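Local structure of YlmD (Geobacillus stearothermophilus, 6T1B) at residues R11-R15 and A26-T30; Y130-P134 and M157-W161; T198-P204 and L225-A229. The protein catalyses the zinc-dependent phosphorolysis of adenosine, inosine and S-methyl-5'-thioadenosine to the free base and the matching sugar 1-phosphate, and also deaminates adenosine. One frame throughout, in Å; residues are numbered along the deposited sequence.

Contact 1 (R11-R15 and A26-T30); sequences RGWLR and AGLTT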
ATOM      1  N   ARG A  11       7.076  17.897  -4.920  1.00 21.41           N
ATOM      2  CA  ARG A  11       8.121  16.992  -5.375  1.00 24.45           C
ATOM      3  C   ARG A  11       7.492  15.660  -5.762  1.00 18.79           C
ATOM      4  O   ARG A  11       6.281  15.601  -6.034  1.00 21.95           O
ATOM      5  CB  ARG A  11       9.211  16.867  -4.310  1.00 27.79           C
ATOM      6  CG  ARG A  11      10.055  18.165  -4.137  1.00 26.25           C
ATOM      7  CD  ARG A  11      10.801  18.532  -5.416  1.00 24.65           C
ATOM      8  NE  ARG A  11      11.599  19.765  -5.323  1.00 34.65           N
ATOM      9  CZ  ARG A  11      11.179  20.978  -5.673  1.00 47.53           C
ATOM     10  NH1 ARG A  11       9.947  21.173  -6.137  1.00 29.75           N
ATOM     11  NH2 ARG A  11      12.001  22.013  -5.553  1.00 51.80           N
ATOM     12  N   GLY A  12       8.293  14.591  -5.794  1.00 21.76           N
ATOM     13  CA  GLY A  12       7.872  13.323  -6.351  1.00 18.46           C
ATOM     14  C   GLY A  12       7.032  12.478  -5.407  1.00 14.94           C
ATOM     15  O   GLY A  12       7.383  11.324  -5.122  1.00 14.84           O
ATOM     16  N   TRP A  13       5.911  13.044  -4.926  1.00 19.63           N
ATOM     17  CA  TRP A  13       4.968  12.274  -4.122  1.00 16.48           C
ATOM     18  C   TRP A  13       3.565  12.857  -4.180  1.00 16.23           C
ATOM     19  O   TRP A  13       3.343  14.035  -4.505  1.00 18.35           O
ATOM     20  CB  TRP A  13       5.414  12.093  -2.665  1.00 16.86           C
ATOM     21  CG  TRP A  13       5.515  13.319  -1.831  1.00 17.88           C
ATOM     22  CD1 TRP A  13       6.442  14.315  -1.939  1.00 18.90           C
ATOM     23  CD2 TRP A  13       4.694  13.653  -0.706  1.00 17.58           C
ATOM     24  NE1 TRP A  13       6.248  15.251  -0.963  1.00 24.31           N
ATOM     25  CE2 TRP A  13       5.176  14.876  -0.192  1.00 20.57           C
ATOM     26  CE3 TRP A  13       3.594  13.047  -0.092  1.00 19.48           C
ATOM     27  CZ2 TRP A  13       4.599  15.499   0.903  1.00 24.31           C
ATOM     28  CZ3 TRP A  13       3.027  13.676   0.999  1.00 21.62           C
ATOM     29  CH2 TRP A  13       3.529  14.881   1.482  1.00 22.88           C
ATOM     30  N   LEU A  14       2.615  11.974  -3.875  1.00 14.05           N
ATOM     31  CA  LEU A  14       1.197  12.291  -3.820  1.00 14.69           C
ATOM     32  C   LEU A  14       0.729  12.157  -2.377  1.00 14.66           C
ATOM     33  O   LEU A  14       0.974  11.132  -1.737  1.00 14.94           O
ATOM     34  CB  LEU A  14       0.379  11.321  -4.679  1.00 15.01           C
ATOM     35  CG  LEU A  14       0.834  11.087  -6.122  1.00 18.02           C
ATOM     36  CD1 LEU A  14      -0.092  10.085  -6.817  1.00 24.99           C
ATOM     37  CD2 LEU A  14       0.928  12.366  -6.903  1.00 21.05           C
ATOM     38  N   ARG A  15       0.095  13.194  -1.861  1.00 15.53           N
ATOM     39  CA  ARG A  15      -0.395  13.169  -0.496  1.00 16.47           C
ATOM     40  C   ARG A  15      -1.786  12.559  -0.464  1.00 18.54           C
ATOM     41  O   ARG A  15      -2.608  12.799  -1.357  1.00 18.54           O
ATOM     42  CB  ARG A  15      -0.439  14.600   0.040  1.00 18.34           C
ATOM     43  CG  ARG A  15      -0.961  14.766   1.460  1.00 25.39           C
ATOM     44  CD  ARG A  15      -0.917  16.262   1.856  1.00 31.50           C
ATOM     45  NE  ARG A  15       0.340  16.656   2.502  1.00 89.27           N
ATOM     46  CZ  ARG A  15       0.908  17.863   2.411  1.00 85.93           C
ATOM     47  NH1 ARG A  15       0.358  18.825   1.678  1.00 89.97           N
ATOM     48  NH2 ARG A  15       2.046  18.103   3.049  1.00 59.49           N
ATOM     49  N   ALA A  26       0.897  10.861   5.144  1.00 15.08           N
ATOM     50  CA  ALA A  26       0.429   9.710   4.379  1.00 15.00           C
ATOM     51  C   ALA A  26       0.500  10.024   2.892  1.00 14.69           C
ATOM     52  O   ALA A  26       0.032  11.080   2.460  1.00 15.85           O
ATOM     53  CB  ALA A  26      -0.996   9.330   4.798  1.00 14.42           C
ATOM     54  N   GLY A  27       1.053   9.110   2.106  1.00 11.92           N
ATOM     55  CA  GLY A  27       1.162   9.366   0.691  1.00 11.54           C
ATOM     56  C   GLY A  27       1.778   8.196  -0.040  1.00 11.56           C
ATOM     57  O   GLY A  27       1.997   7.115   0.517  1.00 10.28           O
ATOM     58  N   LEU A  28       2.041   8.450  -1.321  1.00 12.37           N
ATOM     59  CA  LEU A  28       2.680   7.483  -2.208  1.00 10.75           C
ATOM     60  C   LEU A  28       3.627   8.272  -3.109  1.00 11.06           C
ATOM     61  O   LEU A  28       3.253   9.318  -3.661  1.00 13.40           O
ATOM     62  CB  LEU A  28       1.651   6.778  -3.085  1.00 11.25           C
ATOM     63  CG  LEU A  28       2.161   5.716  -4.059  1.00 12.12           C
ATOM     64  CD1 LEU A  28       2.520   4.423  -3.353  1.00 12.68           C
ATOM     65  CD2 LEU A  28       1.142   5.410  -5.136  1.00 14.38           C
ATOM     66  N   THR A  29       4.862   7.788  -3.240  1.00 10.16           N
ATOM     67  CA  THR A  29       5.811   8.499  -4.101  1.00 11.38           C
ATOM     68  C   THR A  29       5.471   8.281  -5.575  1.00 11.82           C
ATOM     69  O   THR A  29       4.770   7.337  -5.934  1.00 11.33           O
ATOM     70  CB  THR A  29       7.254   8.037  -3.836  1.00 11.40           C
ATOM     71  OG1 THR A  29       7.391   6.637  -4.050  1.00 11.10           O
ATOM     72  CG2 THR A  29       7.666   8.358  -2.421  1.00 11.40           C
ATOM     73  N   THR A  30       5.989   9.179  -6.430  1.00 11.98           N
ATOM     74  CA  THR A  30       5.990   8.979  -7.874  1.00 11.83           C
ATOM     75  C   THR A  30       7.408   8.595  -8.287  1.00 13.64           C
ATOM     76  O   THR A  30       8.322   8.531  -7.468  1.00 13.94           O
ATOM     77  CB  THR A  30       5.566  10.230  -8.641  1.00 16.48           C
ATOM     78  OG1 THR A  30       6.647  11.157  -8.560  1.00 18.41           O
ATOM     79  CG2 THR A  30       4.270  10.775  -8.103  1.00 18.86           C
TER

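Contact 2 (Y130-P134 and M157-W161); sequences YFVAP and MVWLW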
ATOM      1  N   TYR A 130      -4.302   1.979   3.111  1.00 11.01           N
ATOM      2  CA  TYR A 130      -3.948   2.806   4.246  1.00 11.20           C
ATOM      3  C   TYR A 130      -5.107   2.811   5.236  1.00 10.98           C
ATOM      4  O   TYR A 130      -6.260   3.005   4.842  1.00 11.70           O
ATOM      5  CB  TYR A 130      -3.724   4.258   3.799  1.00 11.90           C
ATOM      6  CG  TYR A 130      -2.678   4.508   2.710  1.00 11.18           C
ATOM      7  CD1 TYR A 130      -2.922   4.155   1.387  1.00 12.39           C
ATOM      8  CD2 TYR A 130      -1.484   5.163   3.001  1.00 10.93           C
ATOM      9  CE1 TYR A 130      -1.984   4.413   0.388  1.00 12.07           C
ATOM     10  CE2 TYR A 130      -0.558   5.422   2.025  1.00 10.80           C
ATOM     11  CZ  TYR A 130      -0.807   5.037   0.713  1.00 10.96           C
ATOM     12  OH  TYR A 130       0.102   5.323  -0.295  1.00 11.37           O
ATOM     13  N   PHE A 131      -4.788   2.668   6.532  1.00 11.48           N
ATOM     14  CA  PHE A 131      -5.784   2.612   7.584  1.00 11.70           C
ATOM     15  C   PHE A 131      -5.484   3.685   8.628  1.00 12.74           C
ATOM     16  O   PHE A 131      -4.312   3.912   8.969  1.00 12.31           O
ATOM     17  CB  PHE A 131      -5.725   1.267   8.306  1.00 12.23           C
ATOM     18  CG  PHE A 131      -6.018   0.064   7.459  1.00 12.68           C
ATOM     19  CD1 PHE A 131      -5.069  -0.479   6.618  1.00 10.84           C
ATOM     20  CD2 PHE A 131      -7.230  -0.579   7.559  1.00 13.30           C
ATOM     21  CE1 PHE A 131      -5.362  -1.622   5.898  1.00 12.12           C
ATOM     22  CE2 PHE A 131      -7.520  -1.704   6.827  1.00 13.80           C
ATOM     23  CZ  PHE A 131      -6.586  -2.229   6.010  1.00 13.16           C
ATOM     24  N   VAL A 132      -6.524   4.290   9.170  1.00 12.96           N
ATOM     25  CA  VAL A 132      -6.348   5.213  10.274  1.00 14.45           C
ATOM     26  C   VAL A 132      -7.552   5.089  11.184  1.00 15.84           C
ATOM     27  O   VAL A 132      -8.690   4.947  10.729  1.00 15.49           O
ATOM     28  CB  VAL A 132      -6.137   6.664   9.785  1.00 15.54           C
ATOM     29  CG1 VAL A 132      -7.344   7.216   9.073  1.00 15.14           C
ATOM     30  CG2 VAL A 132      -5.685   7.566  10.935  1.00 16.13           C
ATOM     31  N   ALA A 133      -7.296   5.115  12.478  1.00 15.11           N
ATOM     32  CA  ALA A 133      -8.340   5.333  13.480  1.00 17.35           C
ATOM     33  C   ALA A 133      -7.904   6.602  14.206  1.00 19.96           C
ATOM     34  O   ALA A 133      -7.126   6.548  15.183  1.00 19.56           O
ATOM     35  CB  ALA A 133      -8.474   4.138  14.417  1.00 16.97           C
ATOM     36  N   PRO A 134      -8.372   7.780  13.768  1.00 18.81           N
ATOM     37  CA  PRO A 134      -7.800   9.035  14.286  1.00 20.65           C
ATOM     38  C   PRO A 134      -7.968   9.214  15.776  1.00 25.98           C
ATOM     39  O   PRO A 134      -7.069   9.736  16.445  1.00 27.68           O
ATOM     40  CB  PRO A 134      -8.560  10.121  13.512  1.00 22.41           C
ATOM     41  CG  PRO A 134      -9.050   9.466  12.299  1.00 26.99           C
ATOM     42  CD  PRO A 134      -9.338   8.030  12.674  1.00 20.76           C
ATOM     43  N   MET A 157      -6.480  -6.846   8.910  1.00 12.87           N
ATOM     44  CA  MET A 157      -6.109  -5.630   9.637  1.00 12.80           C
ATOM     45  C   MET A 157      -7.261  -5.197  10.540  1.00 14.98           C
ATOM     46  O   MET A 157      -7.075  -4.891  11.732  1.00 15.06           O
ATOM     47  CB  MET A 157      -5.791  -4.505   8.649  1.00 12.42           C
ATOM     48  CG  MET A 157      -5.262  -3.237   9.310  1.00 12.71           C
ATOM     49  SD  MET A 157      -3.559  -3.325   9.900  1.00 12.51           S
ATOM     50  CE  MET A 157      -2.656  -3.268   8.332  1.00 13.69           C
ATOM     51  N   VAL A 158      -8.474  -5.180   9.988  1.00 13.86           N
ATOM     52  CA  VAL A 158      -9.648  -4.772  10.753  1.00 15.27           C
ATOM     53  C   VAL A 158      -9.835  -5.691  11.949  1.00 15.41           C
ATOM     54  O   VAL A 158     -10.078  -5.236  13.078  1.00 17.53           O
ATOM     55  CB  VAL A 158     -10.892  -4.759   9.848  1.00 16.08           C
ATOM     56  CG1 VAL A 158     -12.129  -4.417  10.661  1.00 19.19           C
ATOM     57  CG2 VAL A 158     -10.712  -3.767   8.750  1.00 16.98           C
ATOM     58  N   TRP A 159      -9.727  -7.008  11.725  1.00 16.51           N
ATOM     59  CA  TRP A 159      -9.884  -7.974  12.804  1.00 18.63           C
ATOM     60  C   TRP A 159      -8.862  -7.751  13.912  1.00 17.06           C
ATOM     61  O   TRP A 159      -9.191  -7.865  15.102  1.00 18.93           O
ATOM     62  CB  TRP A 159      -9.762  -9.396  12.250  1.00 21.28           C
ATOM     63  CG  TRP A 159      -9.975 -10.474  13.260  1.00 23.92           C
ATOM     64  CD1 TRP A 159     -11.171 -10.948  13.699  1.00 30.29           C
ATOM     65  CD2 TRP A 159      -8.964 -11.224  13.946  1.00 25.12           C
ATOM     66  NE1 TRP A 159     -10.971 -11.946  14.620  1.00 30.45           N
ATOM     67  CE2 TRP A 159      -9.626 -12.139  14.789  1.00 26.39           C
ATOM     68  CE3 TRP A 159      -7.568 -11.212  13.931  1.00 32.89           C
ATOM     69  CZ2 TRP A 159      -8.940 -13.028  15.613  1.00 37.93           C
ATOM     70  CZ3 TRP A 159      -6.886 -12.102  14.752  1.00 43.32           C
ATOM     71  CH2 TRP A 159      -7.575 -12.996  15.581  1.00 38.18           C
ATOM     72  N   LEU A 160      -7.613  -7.470  13.544  1.00 16.77           N
ATOM     73  CA  LEU A 160      -6.593  -7.236  14.564  1.00 16.25           C
ATOM     74  C   LEU A 160      -6.894  -5.968  15.347  1.00 15.93           C
ATOM     75  O   LEU A 160      -6.750  -5.944  16.574  1.00 18.36           O
ATOM     76  CB  LEU A 160      -5.206  -7.141  13.939  1.00 16.55           C
ATOM     77  CG  LEU A 160      -4.644  -8.447  13.373  1.00 15.26           C
ATOM     78  CD1 LEU A 160      -3.370  -8.196  12.564  1.00 16.39           C
ATOM     79  CD2 LEU A 160      -4.370  -9.430  14.478  1.00 21.54           C
ATOM     80  N   TRP A 161      -7.335  -4.909  14.667  1.00 16.67           N
ATOM     81  CA  TRP A 161      -7.647  -3.680  15.387  1.00 15.57           C
ATOM     82  C   TRP A 161      -8.810  -3.897  16.348  1.00 19.24           C
ATOM     83  O   TRP A 161      -8.816  -3.360  17.463  1.00 19.43           O
ATOM     84  CB  TRP A 161      -7.911  -2.537  14.420  1.00 17.00           C
ATOM     85  CG  TRP A 161      -6.670  -2.028  13.756  1.00 13.85           C
ATOM     86  CD1 TRP A 161      -5.462  -2.665  13.651  1.00 14.71           C
ATOM     87  CD2 TRP A 161      -6.499  -0.762  13.091  1.00 13.03           C
ATOM     88  NE1 TRP A 161      -4.568  -1.879  12.964  1.00 13.18           N
ATOM     89  CE2 TRP A 161      -5.180  -0.694  12.634  1.00 13.29           C
ATOM     90  CE3 TRP A 161      -7.335   0.337  12.890  1.00 13.47           C
ATOM     91  CZ2 TRP A 161      -4.692   0.405  11.945  1.00 12.91           C
ATOM     92  CZ3 TRP A 161      -6.848   1.419  12.206  1.00 13.44           C
ATOM     93  CH2 TRP A 161      -5.545   1.449  11.740  1.00 14.18           C
TER

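Contact 3 (T198-P204 and L225-A229); sequences TLPPESP and LQLLA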
ATOM      1  N   THR A 198     -13.677 -15.067  -0.627  1.00 24.13           N
ATOM      2  CA  THR A 198     -13.439 -13.977   0.311  1.00 24.96           C
ATOM      3  C   THR A 198     -14.527 -12.912   0.276  1.00 29.56           C
ATOM      4  O   THR A 198     -14.476 -11.962   1.068  1.00 27.19           O
ATOM      5  CB  THR A 198     -12.088 -13.311   0.019  1.00 27.98           C
ATOM      6  OG1 THR A 198     -12.205 -12.509  -1.164  1.00 26.82           O
ATOM      7  CG2 THR A 198     -10.986 -14.350  -0.183  1.00 30.18           C
ATOM      8  N   LEU A 199     -15.484 -13.024  -0.636  1.00 26.46           N
ATOM      9  CA  LEU A 199     -16.530 -12.024  -0.779  1.00 27.66           C
ATOM     10  C   LEU A 199     -17.860 -12.588  -0.310  1.00 38.01           C
ATOM     11  O   LEU A 199     -18.083 -13.798  -0.384  1.00 33.67           O
ATOM     12  CB  LEU A 199     -16.668 -11.606  -2.248  1.00 29.87           C
ATOM     13  CG  LEU A 199     -15.385 -11.117  -2.916  1.00 31.87           C
ATOM     14  CD1 LEU A 199     -15.549 -11.061  -4.430  1.00 41.83           C
ATOM     15  CD2 LEU A 199     -14.962  -9.750  -2.382  1.00 39.75           C
ATOM     16  N   PRO A 200     -18.774 -11.735   0.171  1.00 32.01           N
ATOM     17  CA  PRO A 200     -20.067 -12.249   0.628  1.00 45.98           C
ATOM     18  C   PRO A 200     -20.811 -12.929  -0.499  1.00 35.33           C
ATOM     19  O   PRO A 200     -20.674 -12.555  -1.678  1.00 45.27           O
ATOM     20  CB  PRO A 200     -20.796 -10.975   1.094  1.00 41.89           C
ATOM     21  CG  PRO A 200     -19.704 -10.015   1.437  1.00 47.83           C
ATOM     22  CD  PRO A 200     -18.602 -10.300   0.449  1.00 33.68           C
ATOM     23  N   PRO A 201     -21.635 -13.932  -0.178  1.00 46.28           N
ATOM     24  CA  PRO A 201     -22.302 -14.699  -1.249  1.00 51.61           C
ATOM     25  C   PRO A 201     -23.123 -13.857  -2.216  1.00 72.69           C
ATOM     26  O   PRO A 201     -23.167 -14.166  -3.413  1.00 64.01           O
ATOM     27  CB  PRO A 201     -23.181 -15.696  -0.472  1.00 55.70           C
ATOM     28  CG  PRO A 201     -22.565 -15.780   0.889  1.00 68.07           C
ATOM     29  CD  PRO A 201     -21.979 -14.429   1.168  1.00 49.67           C
ATOM     30  N   GLU A 202     -23.793 -12.811  -1.734  1.00 59.22           N
ATOM     31  CA  GLU A 202     -24.637 -11.962  -2.573  1.00 59.18           C
ATOM     32  C   GLU A 202     -23.826 -10.948  -3.360  1.00 33.32           C
ATOM     33  O   GLU A 202     -24.397 -10.201  -4.159  1.00 44.60           O
ATOM     34  CB  GLU A 202     -25.677 -11.254  -1.681  1.00 79.23           C
ATOM     35  CG  GLU A 202     -26.702 -10.342  -2.385  1.00 94.25           C
ATOM     36  CD  GLU A 202     -27.967 -10.089  -1.541  1.00 72.50           C
ATOM     37  OE1 GLU A 202     -29.091 -10.162  -2.090  1.00 60.29           O
ATOM     38  OE2 GLU A 202     -27.837  -9.827  -0.324  1.00 58.10           O
ATOM     39  N   SER A 203     -22.505 -10.941  -3.194  1.00 35.34           N
ATOM     40  CA  SER A 203     -21.715  -9.761  -3.506  1.00 38.93           C
ATOM     41  C   SER A 203     -21.553  -9.592  -5.014  1.00 32.81           C
ATOM     42  O   SER A 203     -21.396 -10.576  -5.738  1.00 35.66           O
ATOM     43  CB  SER A 203     -20.334  -9.893  -2.874  1.00 55.37           C
ATOM     44  OG  SER A 203     -19.525  -8.783  -3.213  1.00 38.88           O
ATOM     45  N   PRO A 204     -21.575  -8.352  -5.507  1.00 28.36           N
ATOM     46  CA  PRO A 204     -21.158  -8.119  -6.899  1.00 34.58           C
ATOM     47  C   PRO A 204     -19.687  -8.469  -7.041  1.00 28.59           C
ATOM     48  O   PRO A 204     -18.892  -8.236  -6.135  1.00 29.53           O
ATOM     49  CB  PRO A 204     -21.411  -6.623  -7.104  1.00 36.83           C
ATOM     50  CG  PRO A 204     -21.386  -6.035  -5.728  1.00 41.07           C
ATOM     51  CD  PRO A 204     -21.933  -7.096  -4.815  1.00 38.84           C
ATOM     52  N   LEU A 225     -14.730  -4.289  -1.066  1.00 16.51           N
ATOM     53  CA  LEU A 225     -15.823  -5.178  -0.686  1.00 17.70           C
ATOM     54  C   LEU A 225     -15.470  -5.970   0.563  1.00 17.08           C
ATOM     55  O   LEU A 225     -16.317  -6.181   1.439  1.00 19.50           O
ATOM     56  CB  LEU A 225     -16.157  -6.109  -1.853  1.00 18.57           C
ATOM     57  CG  LEU A 225     -16.769  -5.434  -3.081  1.00 19.31           C
ATOM     58  CD1 LEU A 225     -16.777  -6.407  -4.259  1.00 22.44           C
ATOM     59  CD2 LEU A 225     -18.159  -4.953  -2.803  1.00 22.05           C
ATOM     60  N   GLN A 226     -14.209  -6.402   0.675  1.00 17.57           N
ATOM     61  CA  GLN A 226     -13.784  -7.105   1.880  1.00 18.67           C
ATOM     62  C   GLN A 226     -13.864  -6.196   3.101  1.00 15.57           C
ATOM     63  O   GLN A 226     -14.288  -6.632   4.171  1.00 18.54           O
ATOM     64  CB  GLN A 226     -12.368  -7.646   1.734  1.00 16.77           C
ATOM     65  CG  GLN A 226     -12.282  -8.885   0.857  1.00 16.87           C
ATOM     66  CD  GLN A 226     -10.869  -9.449   0.794  1.00 20.08           C
ATOM     67  OE1 GLN A 226     -10.002  -9.067   1.566  1.00 22.71           O
ATOM     68  NE2 GLN A 226     -10.652 -10.391  -0.117  1.00 22.41           N
ATOM     69  N   LEU A 227     -13.413  -4.941   2.963  1.00 15.17           N
ATOM     70  CA  LEU A 227     -13.446  -4.018   4.093  1.00 14.11           C
ATOM     71  C   LEU A 227     -14.869  -3.754   4.543  1.00 16.53           C
ATOM     72  O   LEU A 227     -15.142  -3.686   5.747  1.00 17.11           O
ATOM     73  CB  LEU A 227     -12.770  -2.703   3.727  1.00 13.65           C
ATOM     74  CG  LEU A 227     -11.266  -2.830   3.560  1.00 14.00           C
ATOM     75  CD1 LEU A 227     -10.719  -1.656   2.764  1.00 15.41           C
ATOM     76  CD2 LEU A 227     -10.548  -2.900   4.894  1.00 17.07           C
ATOM     77  N   LEU A 228     -15.780  -3.571   3.587  1.00 15.35           N
ATOM     78  CA  LEU A 228     -17.186  -3.406   3.926  1.00 18.85           C
ATOM     79  C   LEU A 228     -17.688  -4.609   4.703  1.00 17.49           C
ATOM     80  O   LEU A 228     -18.355  -4.467   5.729  1.00 20.88           O
ATOM     81  CB  LEU A 228     -17.999  -3.213   2.646  1.00 19.25           C
ATOM     82  CG  LEU A 228     -17.789  -1.882   1.944  1.00 20.71           C
ATOM     83  CD1 LEU A 228     -18.276  -1.939   0.493  1.00 19.43           C
ATOM     84  CD2 LEU A 228     -18.493  -0.772   2.715  1.00 21.12           C
ATOM     85  N   ALA A 229     -17.345  -5.812   4.239  1.00 19.18           N
ATOM     86  CA  ALA A 229     -17.797  -7.024   4.922  1.00 22.72           C
ATOM     87  C   ALA A 229     -17.215  -7.137   6.323  1.00 21.23           C
ATOM     88  O   ALA A 229     -17.855  -7.704   7.217  1.00 24.47           O
ATOM     89  CB  ALA A 229     -17.410  -8.256   4.099  1.00 24.83           C
TER

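Contact 1 (R11-R15 and A26-T30)
Leu-14 and Thr-30 meet at one end of an antiparallel beta hairpin, in which strand 13-16 pairs with strand 25-29. Leu-14, Thr-30 and Gly-12 bury the most surface here, at the end where strand 13-16 starts and strand 25-29 finishes. Leu-14 forms a hydrogen-bonded pair with Leu-28: Leu-14 N reaches Leu-28 O at 2.7 Å, and Leu-28 N returns to Leu-14 O at 2.9 Å. The CG of Leu-14 lies beside its own backbone N (chi1 -50°), which carries the CD2 methyl across to CG2 of Thr-30 at 3.9 Å, the two side chains crossing at about a right angle. An apolar side chain suits this buried place, where Leu-14 packs on Thr-30 CG2 and on the side chains of Phe-6 and Phe-251. Gly-12 is the centre of an inverse gamma turn just before the strand, and the hairpin ladder is extended past Thr-29 by Thr-30 N, which donates to Gly-12 O at 2.9 Å. That donor stands well above the carbonyl plane, although its N-H points almost straight at the oxygen (167°). Having no side chain, Gly-12 lets Thr-30 OG1 come within 3.3 Å of its CA; a CB there would crowd that hydroxyl. On the face carrying Trp-13 and Thr-29, Gly-27 leaves room for the indole: a side chain at Gly-27 would run into Trp-13 CE3 and Leu-14 O. Strand 264-269 flanks the hairpin on the side of 25-29, where Thr-29 OG1 bonds to Leu-265 N, and the side chain of Thr-29 is about 7 Å from that of Arg-263, which binds inosine. The rim of the indole also turns to the neighbouring strand, with Trp-13 CZ3 4.2 Å from Ala-26 O.

Contact 2 (Y130-P134 and M157-W161)
Phe-131 and Met-157 meet because their first torsions bring the methionine CG over the face of the phenyl ring: the phenylalanine CG sits beside its own backbone N (chi1 -62°), while the methionine CG is anti to its N (chi1 -174°) and reaches off the helix. This is helix-on-sheet packing, helix 153-163 lying against strand 127-133 of a mixed sheet, with the short segments running nearly parallel. Met-157 CG lies 3.5 Å from the centroid of the Phe-131 ring and almost on its normal, a CH-pi contact. The chain then bends, leaving SD above the same face at 4.8 Å from that centroid, a more distant Met-aromatic contact. Methionine suits the place because its unbranched, flexible chain can fold over a flat ring. One turn on, Trp-161 supplies a broad surface: the edge of Phe-131 is directed at the face of its six-membered ring, with the planes at 58°. Tyr-111 makes a further edge-to-face contact with this indole. Ala-133 is small enough to let the indole approach the strand backbone, and Trp-161 CZ3 comes within 3.7 Å of Ala-133 N. Closer still is Trp-161 CH2, 3.4 Å from Phe-131 CB.

Contact 3 (T198-P204 and L225-A229)
Thr-198 and Gln-226 cross obliquely, the amide end of the glutamine reaching to the threonine hydroxyl. Gln-226 starts with CG beside its backbone N (chi1 -76°) and is extended beyond, which carries NE2 to within 2.8 Å of Thr-198 OG1. The bond is weak, bent to 132° at the hydrogen, and each group has another partner: Gln-226 NE2 also bonds to Thr-149 O, and Thr-198 OG1 to Leu-195 O. A long side chain ending in an amide suits this position, since one NE2 can serve the loop and the neighbouring helix 146-150 together. A leucine in its place would probably leave both Thr-149 O and Thr-198 OG1 without this donor, and the tie between them would be lost. The rest of the contact is mostly apolar. Leu-199 and Leu-225 also cross obliquely, the CD2 methyl of Leu-199 resting on Leu-225 CB at 3.9 Å. Leu-225 carries its branched end on into the bend of the loop, where CD1 meets Pro-204 O at 3.4 Å and Ser-203 OG at 3.8 Å. A type I turn from Pro-200 to Ser-203, closed by Ser-203 N to Pro-200 O, brings these later residues back to the helix. Pro-200 lays CG against the CB of Ala-229, whose small side chain suits such a close flank. The loop follows helix 189-195, leads to strand 207-211 and packs, away from the known sites, on the C-terminal turn of helix 219-229, which touches helix 153-163 through Gln-226 and Leu-227 and strand 237-239 through Leu-227 and Leu-228.

Contacts 1 and 2 are buried, whereas contact 3 is only partly so and lies farthest from the chain's centre. Their chemistry differs with the elements they join: contact 1 relies on backbone hydrogen bonds between neighbouring strands, contact 2 on aromatic and sulfur packing between a helix and a sheet, and contact 3 on aliphatic contacts with one weak side-chain bond between a loop and a helix. No two share an element, yet contact 2 touches both others. Tyr-130 OH probably bonds to Gly-27 O, joining the two six-stranded sheets, while Phe-131 and Val-158 pack against Leu-227 of helix 219-229. Contacts 1 and 3 lie on opposite sides of the chain's centre and do not meet.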